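Local atomic coordinates of fatty acid binding protein homolog (Echinococcus granulosus, PDB entry 1O8V), a protein that binds long-chain fatty acids such as palmitate inside a beta-barrel and is implicated in lipid uptake, storage and transport in the parasite. Residues F17-I20 with M21-L24; R31-G34 with N35-P39; E96-K100 with T101-Y105. All blocks are in the same frame, centred on the assembly; numbering follows the deposited sequence.

Contact 1 (F17-I20 with M21-L24). With PLM (palmitic acid), chain B.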
loop_
_atom_site.group_PDB
_atom_site.type_symbol
_atom_site.label_atom_id
_atom_site.label_comp_id
_atom_site.label_asym_id
_atom_site.label_seq_id
_atom_site.Cartn_x
_atom_site.Cartn_y
_atom_site.Cartn_z
ATOM N N PHE A 17 9.359 7.432 -2.831
ATOM C CA PHE A 17 8.465 6.701 -3.723
ATOM C C PHE A 17 8.955 6.737 -5.159
ATOM O O PHE A 17 8.720 5.779 -5.912
ATOM C CB PHE A 17 7.046 7.270 -3.657
ATOM C CG PHE A 17 5.965 6.351 -4.182
ATOM C CD1 PHE A 17 5.829 5.067 -3.698
ATOM C CD2 PHE A 17 5.041 6.816 -5.104
ATOM C CE1 PHE A 17 4.801 4.262 -4.128
ATOM C CE2 PHE A 17 4.018 6.003 -5.569
ATOM C CZ PHE A 17 3.894 4.743 -5.076
ATOM N N ASP A 18 9.564 7.857 -5.562
ATOM C CA ASP A 18 10.155 7.926 -6.897
ATOM C C ASP A 18 11.168 6.817 -7.124
ATOM O O ASP A 18 11.112 6.123 -8.133
ATOM C CB ASP A 18 10.770 9.301 -7.189
ATOM C CG ASP A 18 11.760 9.776 -6.123
ATOM O OD1 ASP A 18 11.750 9.336 -4.948
ATOM O OD2 ASP A 18 12.599 10.669 -6.395
ATOM N N LYS A 19 12.046 6.620 -6.162
ATOM C CA LYS A 19 13.050 5.577 -6.264
ATOM C C LYS A 19 12.448 4.175 -6.311
ATOM O O LYS A 19 12.943 3.335 -7.032
ATOM C CB LYS A 19 14.072 5.710 -5.147
ATOM C CG LYS A 19 14.723 7.075 -5.184
ATOM C CD LYS A 19 15.711 7.264 -4.088
ATOM C CE LYS A 19 16.635 8.418 -4.381
ATOM N NZ LYS A 19 17.778 8.430 -3.428
ATOM N N ILE A 20 11.357 3.940 -5.571
ATOM C CA ILE A 20 10.654 2.657 -5.609
ATOM C C ILE A 20 10.095 2.421 -7.013
ATOM O O ILE A 20 10.278 1.357 -7.600
ATOM C CB ILE A 20 9.486 2.648 -4.576
ATOM C CG1 ILE A 20 10.025 2.570 -3.146
ATOM C CG2 ILE A 20 8.531 1.501 -4.840
ATOM C CD1 ILE A 20 10.706 1.271 -2.787
ATOM N N MET A 21 9.386 3.418 -7.536
ATOM C CA MET A 21 8.794 3.268 -8.864
ATOM C C MET A 21 9.862 3.035 -9.942
ATOM O O MET A 21 9.651 2.273 -10.871
ATOM C CB MET A 21 7.953 4.515 -9.209
ATOM C CG MET A 21 6.660 4.636 -8.416
ATOM S SD MET A 21 5.579 5.955 -9.001
ATOM C CE MET A 21 6.521 7.387 -8.509
ATOM N N GLU A 22 10.980 3.739 -9.826
ATOM C CA GLU A 22 12.080 3.607 -10.775
ATOM C C GLU A 22 12.602 2.167 -10.762
ATOM O O GLU A 22 12.784 1.548 -11.800
ATOM C CB GLU A 22 13.190 4.631 -10.446
ATOM C CG GLU A 22 12.774 6.069 -10.783
ATOM C CD GLU A 22 13.489 7.199 -10.049
ATOM O OE1 GLU A 22 14.483 6.948 -9.356
ATOM O OE2 GLU A 22 13.026 8.366 -10.207
ATOM N N ARG A 23 12.781 1.607 -9.571
ATOM C CA ARG A 23 13.291 0.241 -9.453
ATOM C C ARG A 23 12.326 -0.806 -9.988
ATOM O O ARG A 23 12.744 -1.838 -10.484
ATOM C CB ARG A 23 13.648 -0.072 -7.982
ATOM C CG ARG A 23 14.394 -1.359 -7.750
ATOM C CD ARG A 23 15.740 -1.448 -8.458
ATOM N NE ARG A 23 16.630 -0.420 -7.978
ATOM C CZ ARG A 23 17.474 -0.568 -6.965
ATOM N NH1 ARG A 23 17.576 -1.733 -6.336
ATOM N NH2 ARG A 23 18.214 0.466 -6.571
ATOM N N LEU A 24 11.037 -0.531 -9.859
ATOM C CA LEU A 24 9.980 -1.460 -10.302
ATOM C C LEU A 24 9.685 -1.371 -11.801
ATOM O O LEU A 24 8.903 -2.177 -12.327
ATOM C CB LEU A 24 8.703 -1.201 -9.522
ATOM C CG LEU A 24 8.728 -1.610 -8.055
ATOM C CD1 LEU A 24 7.492 -1.105 -7.318
ATOM C CD2 LEU A 24 8.893 -3.113 -7.946
HETATM C C1 PLM B . 0.944 2.956 0.280
HETATM O O1 PLM B . 1.033 4.235 0.443
HETATM O O2 PLM B . -0.060 2.347 0.878
HETATM C C2 PLM B . 1.995 2.246 -0.570
HETATM C C3 PLM B . 1.392 1.420 -1.696
HETATM C C4 PLM B . 2.525 0.925 -2.598
HETATM C C5 PLM B . 1.986 -0.007 -3.676
HETATM C C6 PLM B . 3.089 -0.646 -4.533
HETATM C C7 PLM B . 3.936 0.313 -5.374
HETATM C C8 PLM B . 3.314 0.491 -6.737
HETATM C C9 PLM B . 3.982 1.546 -7.603
HETATM C CA PLM B . 2.960 2.167 -8.538
HETATM C CB PLM B . 2.902 3.670 -8.465
HETATM C CC PLM B . 1.794 4.294 -9.311
HETATM C CD PLM B . 1.209 5.514 -8.632
HETATM C CE PLM B . -0.112 5.281 -7.917
HETATM C CF PLM B . -0.529 6.530 -7.146
HETATM C CG PLM B . -1.843 6.384 -6.386
HETATM O O HOH W 1 13.615 10.756 -8.813
#
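The thioether of M21 and the ring of F17 touch each other and meet the same carbon of palmitic acid. M21 CG sits over one face of the ring, 4.3 Å from the centroid of F17 and 15° off the ring normal. This is a CH-pi contact. The sulfur stands obliquely to the same ring, as a Met-aromatic contact. It also touches the ligand, with SD of M21 3.6 Å from CB of palmitic acid. F17 reaches that carbon too, at 3.7 Å from its CZ to CB of palmitic acid.

Both residues belong to helix 17-24, the first helix of the helix-turn-helix lid that covers the barrel in fatty-acid-binding proteins. F17 carries CG opposite the backbone N (chi1 -162°), which swings the ring toward M21 and the ligand. The ring also makes a cation-pi contact with R128, whose NE is hydrogen-bonded to the palmitic acid.

The backbone is that of a regular alpha-helix. M21 N donates to F17 O over 2.9 Å, and the bond is nearly straight at 170°. E22, R23 and L24 donate in the same way to D18, K19 and I20.

I20 and L24 lie side by side, and CG2 of I20 packs at 3.7 Å on CD1 of L24. I20 rests on V119, V121, V124 and C126 of the barrel strands. R23 turns its guanidinium to salt bridges with D122 and E123.

The outward side is polar. D18 and E22 bring like charges close, with OD2 of D18 4.5 Å from OE2 of E22. A water probably eases this repulsion by donating to both carboxylates. Its oxygen is 2.6 Å from D18 OD2 and 2.8 Å from E22 OE2.

Contact 2 (R31-G34 with N35-P39). With PLM (palmitic acid), chain B.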
loop_
_atom_site.group_PDB
_atom_site.type_symbol
_atom_site.label_atom_id
_atom_site.label_comp_id
_atom_site.label_asym_id
_atom_site.label_seq_id
_atom_site.Cartn_x
_atom_site.Cartn_y
_atom_site.Cartn_z
ATOM N N ARG A 31 5.152 7.594 -13.413
ATOM C CA ARG A 31 5.943 8.044 -12.287
ATOM C C ARG A 31 5.671 9.508 -11.973
ATOM O O ARG A 31 5.627 9.880 -10.794
ATOM C CB ARG A 31 7.443 7.842 -12.518
ATOM C CG ARG A 31 7.867 6.397 -12.648
ATOM C CD ARG A 31 9.350 6.144 -12.383
ATOM N NE ARG A 31 10.205 7.142 -13.030
ATOM C CZ ARG A 31 10.663 7.082 -14.288
ATOM N NH1 ARG A 31 10.374 6.067 -15.081
ATOM N NH2 ARG A 31 11.426 8.061 -14.745
ATOM N N LYS A 32 5.523 10.327 -13.007
ATOM C CA LYS A 32 5.143 11.732 -12.847
ATOM C C LYS A 32 3.850 11.840 -12.052
ATOM O O LYS A 32 3.760 12.633 -11.115
ATOM C CB LYS A 32 4.973 12.389 -14.223
ATOM C CG LYS A 32 4.766 13.876 -14.211
ATOM C CD LYS A 32 4.585 14.400 -15.630
ATOM C CE LYS A 32 3.955 15.780 -15.637
ATOM N NZ LYS A 32 3.830 16.337 -17.016
ATOM N N MET A 33 2.860 11.043 -12.426
ATOM C CA MET A 33 1.591 10.997 -11.698
ATOM C C MET A 33 1.799 10.493 -10.276
ATOM O O MET A 33 1.313 11.092 -9.321
ATOM C CB MET A 33 0.609 10.082 -12.414
ATOM C CG MET A 33 -0.726 9.924 -11.694
ATOM S SD MET A 33 -1.898 11.283 -11.893
ATOM C CE MET A 33 -1.146 12.306 -13.220
ATOM N N GLY A 34 2.528 9.396 -10.128
ATOM C CA GLY A 34 2.722 8.776 -8.835
ATOM C C GLY A 34 3.400 9.695 -7.834
ATOM O O GLY A 34 3.148 9.595 -6.637
ATOM N N ASN A 35 4.251 10.590 -8.324
ATOM C CA ASN A 35 4.993 11.498 -7.464
ATOM C C ASN A 35 4.139 12.709 -7.035
ATOM O O ASN A 35 4.480 13.404 -6.060
ATOM C CB ASN A 35 6.291 11.953 -8.168
ATOM C CG ASN A 35 7.386 10.861 -8.177
ATOM O OD1 ASN A 35 7.591 10.185 -7.170
ATOM N ND2 ASN A 35 8.111 10.711 -9.308
ATOM N N LEU A 36 3.070 12.962 -7.775
ATOM C CA LEU A 36 2.186 14.105 -7.525
ATOM C C LEU A 36 1.068 13.756 -6.535
ATOM O O LEU A 36 0.691 14.564 -5.673
ATOM C CB LEU A 36 1.560 14.619 -8.847
ATOM C CG LEU A 36 2.316 15.606 -9.743
ATOM C CD1 LEU A 36 1.630 15.770 -11.092
ATOM C CD2 LEU A 36 2.508 16.954 -9.060
ATOM N N VAL A 37 0.527 12.552 -6.657
ATOM C CA VAL A 37 -0.747 12.251 -5.999
ATOM C C VAL A 37 -0.615 11.966 -4.506
ATOM O O VAL A 37 0.416 11.501 -4.003
ATOM C CB VAL A 37 -1.528 11.123 -6.725
ATOM C CG1 VAL A 37 -1.776 11.488 -8.190
ATOM C CG2 VAL A 37 -0.838 9.794 -6.599
ATOM N N LYS A 38 -1.682 12.305 -3.789
ATOM C CA LYS A 38 -1.771 12.145 -2.343
ATOM C C LYS A 38 -3.057 11.371 -2.074
ATOM O O LYS A 38 -4.126 11.967 -1.847
ATOM C CB LYS A 38 -1.798 13.500 -1.640
ATOM C CG LYS A 38 -0.605 14.385 -1.923
ATOM C CD LYS A 38 -0.765 15.767 -1.286
ATOM C CE LYS A 38 0.212 16.762 -1.872
ATOM N NZ LYS A 38 0.415 17.934 -0.971
ATOM N N PRO A 39 -2.987 10.051 -2.105
ATOM C CA PRO A 39 -4.202 9.249 -2.012
ATOM C C PRO A 39 -4.780 9.183 -0.624
ATOM O O PRO A 39 -4.127 9.498 0.375
ATOM C CB PRO A 39 -3.750 7.852 -2.450
ATOM C CG PRO A 39 -2.342 7.799 -2.147
ATOM C CD PRO A 39 -1.795 9.198 -2.254
HETATM C C1 PLM B . 0.944 2.956 0.280
HETATM O O1 PLM B . 1.033 4.235 0.443
HETATM O O2 PLM B . -0.060 2.347 0.878
HETATM C C2 PLM B . 1.995 2.246 -0.570
HETATM C C3 PLM B . 1.392 1.420 -1.696
HETATM C C4 PLM B . 2.525 0.925 -2.598
HETATM C C5 PLM B . 1.986 -0.007 -3.676
HETATM C C6 PLM B . 3.089 -0.646 -4.533
HETATM C C7 PLM B . 3.936 0.313 -5.374
HETATM C C8 PLM B . 3.314 0.491 -6.737
HETATM C C9 PLM B . 3.982 1.546 -7.603
HETATM C CA PLM B . 2.960 2.167 -8.538
HETATM C CB PLM B . 2.902 3.670 -8.465
HETATM C CC PLM B . 1.794 4.294 -9.311
HETATM C CD PLM B . 1.209 5.514 -8.632
HETATM C CE PLM B . -0.112 5.281 -7.917
HETATM C CF PLM B . -0.529 6.530 -7.146
HETATM C CG PLM B . -1.843 6.384 -6.386
HETATM O O HOH W 2 10.513 9.070 -10.846
HETATM O O HOH W 3 1.616 9.098 -4.549
#
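N35 turns its side chain back toward R31, one turn earlier in helix 28-36. N35 N donates to R31 O over 2.9 Å. The amide ND2 also comes near that oxygen, but the angle is too poor for a bond. ND2 instead donates to a water over a long 3.3 Å from N35 ND2. The same water accepts from NE of R31, in the plane of the guanidinium. R31 is held further by NH1, bonded to V26 O.

M33 and V37 form the second pair. M33 O takes two donors. V37 N comes almost end-on to the carbonyl at 3.1 Å from M33 O, and L36 N sits above the carbonyl plane. The side chains cross at about a right angle, with M33 SD 3.7 Å from V37 CG1. V37 has CG1 opposite its carbonyl carbon (chi1 -57°), which sets CG1 against M33 and leaves CG2 to face the ligand, 3.3 Å from CF of palmitic acid. G34 adds its CA, 3.6 Å from CD of palmitic acid. A second water donates to G34 O and V37 O.

The stretch runs from the second lid helix into the loop after it, consistent with the portal region of the fatty-acid-binding protein fold.

Contact 3 (E96-K100 with T101-Y105); sequences EQDDK and TKVTY
D99 OD1 collects two backbone N-H groups across the turn. T101 N meets it nearly along the C-O direction, at 2.8 Å from D99 OD1. K102 N comes from above the carboxylate plane, also at 2.8 Å from D99 OD1, and its bond is close to straight at 174°. The carboxylate gets there because CG sits between the backbone N and the carbonyl carbon (chi1 71°), which brings OD1 within reach of both N-H groups. D99 N in turn donates to K102 O at 3.0 Å, which closes the turn.

D98 adds an Asx turn. Its OD1 accepts from K100 N at 2.9 Å, again from above the carboxylate plane. A water donates to D99 O and is also hydrogen-bonded to T101 OG1.

Beyond the turn the strands pair antiparallel. Q97 and T104 form a hydrogen-bonded pair, with T104 N 2.8 Å from Q97 O and Q97 N bonded to T104 O. E96 with Y105 and D98 with V103 are non-hydrogen-bonded pairs, their side chains on the face away from Q97 and T104. The side chains of Q97 and T104 lie side by side on the ligand's side of the sheet. A water joins them, 2.7 Å from Q97 OE1 and 2.8 Å from T104 OG1.

The outer shell fixes the polar ends. D99 OD2 has a salt bridge to R80, and K102 NZ has one to D122. NE2 of Q97 is bonded to E74 OE1, and Q97 also touches palmitic acid. Strand 81-89 flanks the pair on one side and strand 114-121 on the other. The whole is a beta hairpin of strands 92-98 and 103-111, two neighbouring staves of the fatty-acid-binding barrel.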
loop_
_atom_site.group_PDB
_atom_site.type_symbol
_atom_site.label_atom_id
_atom_site.label_comp_id
_atom_site.label_asym_id
_atom_site.label_seq_id
_atom_site.Cartn_x
_atom_site.Cartn_y
_atom_site.Cartn_z
ATOM N N GLU A 96 3.197 -8.244 1.078
ATOM C CA GLU A 96 4.158 -8.499 -0.000
ATOM C C GLU A 96 3.473 -8.545 -1.356
ATOM O O GLU A 96 2.331 -8.967 -1.457
ATOM C CB GLU A 96 4.927 -9.800 0.194
ATOM C CG GLU A 96 4.028 -11.026 0.124
ATOM C CD GLU A 96 4.776 -12.323 0.400
ATOM O OE1 GLU A 96 5.093 -12.660 1.564
ATOM O OE2 GLU A 96 5.011 -13.025 -0.602
ATOM N N GLN A 97 4.203 -8.155 -2.392
ATOM C CA GLN A 97 3.720 -8.158 -3.780
ATOM C C GLN A 97 4.831 -8.687 -4.674
ATOM O O GLN A 97 5.838 -8.002 -4.885
ATOM C CB GLN A 97 3.355 -6.752 -4.251
ATOM C CG GLN A 97 2.257 -6.079 -3.480
ATOM C CD GLN A 97 2.076 -4.661 -3.859
ATOM O OE1 GLN A 97 3.058 -3.942 -4.083
ATOM N NE2 GLN A 97 0.826 -4.201 -3.832
ATOM N N ASP A 98 4.663 -9.884 -5.221
ATOM C CA ASP A 98 5.659 -10.500 -6.091
ATOM C C ASP A 98 5.217 -10.341 -7.538
ATOM O O ASP A 98 4.211 -10.921 -7.951
ATOM C CB ASP A 98 5.771 -11.987 -5.718
ATOM C CG ASP A 98 6.640 -12.760 -6.651
ATOM O OD1 ASP A 98 7.470 -12.146 -7.359
ATOM O OD2 ASP A 98 6.547 -14.014 -6.687
ATOM N N ASP A 99 5.992 -9.600 -8.329
ATOM C CA ASP A 99 5.658 -9.362 -9.721
ATOM C C ASP A 99 6.452 -10.256 -10.681
ATOM O O ASP A 99 6.333 -10.117 -11.901
ATOM C CB ASP A 99 5.749 -7.862 -10.082
ATOM C CG ASP A 99 7.165 -7.335 -10.133
ATOM O OD1 ASP A 99 8.091 -8.088 -10.447
ATOM O OD2 ASP A 99 7.421 -6.148 -9.902
ATOM N N LYS A 100 7.235 -11.168 -10.105
ATOM C CA LYS A 100 8.069 -12.185 -10.801
ATOM C C LYS A 100 9.464 -11.680 -11.164
ATOM O O LYS A 100 10.337 -12.488 -11.574
ATOM C CB LYS A 100 7.396 -12.800 -12.040
ATOM C CG LYS A 100 6.043 -13.408 -11.819
ATOM C CD LYS A 100 5.438 -13.794 -13.181
ATOM C CE LYS A 100 4.158 -14.610 -13.065
ATOM N NZ LYS A 100 3.060 -14.019 -13.903
ATOM N N THR A 101 9.682 -10.370 -11.051
ATOM C CA THR A 101 11.017 -9.794 -11.171
ATOM C C THR A 101 11.479 -9.245 -9.826
ATOM O O THR A 101 12.621 -9.483 -9.418
ATOM C CB THR A 101 11.036 -8.675 -12.206
ATOM O OG1 THR A 101 10.769 -9.223 -13.516
ATOM C CG2 THR A 101 12.436 -8.027 -12.309
ATOM N N LYS A 102 10.600 -8.455 -9.192
ATOM C CA LYS A 102 10.829 -7.860 -7.886
ATOM C C LYS A 102 9.746 -8.261 -6.914
ATOM O O LYS A 102 8.591 -8.402 -7.299
ATOM C CB LYS A 102 10.807 -6.342 -7.992
ATOM C CG LYS A 102 11.858 -5.730 -8.879
ATOM C CD LYS A 102 13.250 -6.010 -8.393
ATOM C CE LYS A 102 14.288 -5.283 -9.232
ATOM N NZ LYS A 102 15.679 -5.684 -8.851
ATOM N N VAL A 103 10.116 -8.361 -5.643
ATOM C CA VAL A 103 9.137 -8.456 -4.572
ATOM C C VAL A 103 9.140 -7.101 -3.876
ATOM O O VAL A 103 10.191 -6.592 -3.492
ATOM C CB VAL A 103 9.445 -9.586 -3.572
ATOM C CG1 VAL A 103 8.395 -9.637 -2.481
ATOM C CG2 VAL A 103 9.518 -10.917 -4.258
ATOM N N THR A 104 7.952 -6.530 -3.735
ATOM C CA THR A 104 7.759 -5.301 -2.982
ATOM C C THR A 104 7.274 -5.679 -1.594
ATOM O O THR A 104 6.327 -6.454 -1.471
ATOM C CB THR A 104 6.735 -4.392 -3.650
ATOM O OG1 THR A 104 7.149 -4.068 -4.986
ATOM C CG2 THR A 104 6.619 -3.076 -2.901
ATOM N N TYR A 105 7.914 -5.133 -0.564
ATOM C CA TYR A 105 7.542 -5.363 0.821
ATOM C C TYR A 105 6.997 -4.060 1.384
ATOM O O TYR A 105 7.701 -3.060 1.467
ATOM C CB TYR A 105 8.734 -5.836 1.650
ATOM C CG TYR A 105 9.325 -7.138 1.199
ATOM C CD1 TYR A 105 8.779 -8.348 1.586
ATOM C CD2 TYR A 105 10.445 -7.163 0.389
ATOM C CE1 TYR A 105 9.340 -9.538 1.179
ATOM C CE2 TYR A 105 11.025 -8.359 -0.015
ATOM C CZ TYR A 105 10.462 -9.541 0.370
ATOM O OH TYR A 105 11.043 -10.704 -0.054
HETATM O O HOH W 4 4.709 -3.380 -6.102
HETATM O O HOH W 5 6.709 -6.115 -6.856
HETATM O O HOH W 6 8.015 -9.000 -13.692
#

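In the fold
Contacts 1 and 2 belong to the two successive lid helices, and contact 3 to a hairpin of the barrel. Contacts 1 and 2 are partly buried and both touch palmitic acid, chiefly through apolar groups. They pack directly on each other, with CE of M21 and CB of D18 against OD1 of N35. Contact 3 is more of a surface contact, though it reaches the ligand through Q97. What sets its chemistry apart is carboxylates that accept backbone N-H groups. Waters bridge in all three. L24 of contact 1 links lid to hairpin by packing on K102, T104 and D99. Contacts 2 and 3 do not touch, and their nearest atoms are about 13 Å apart.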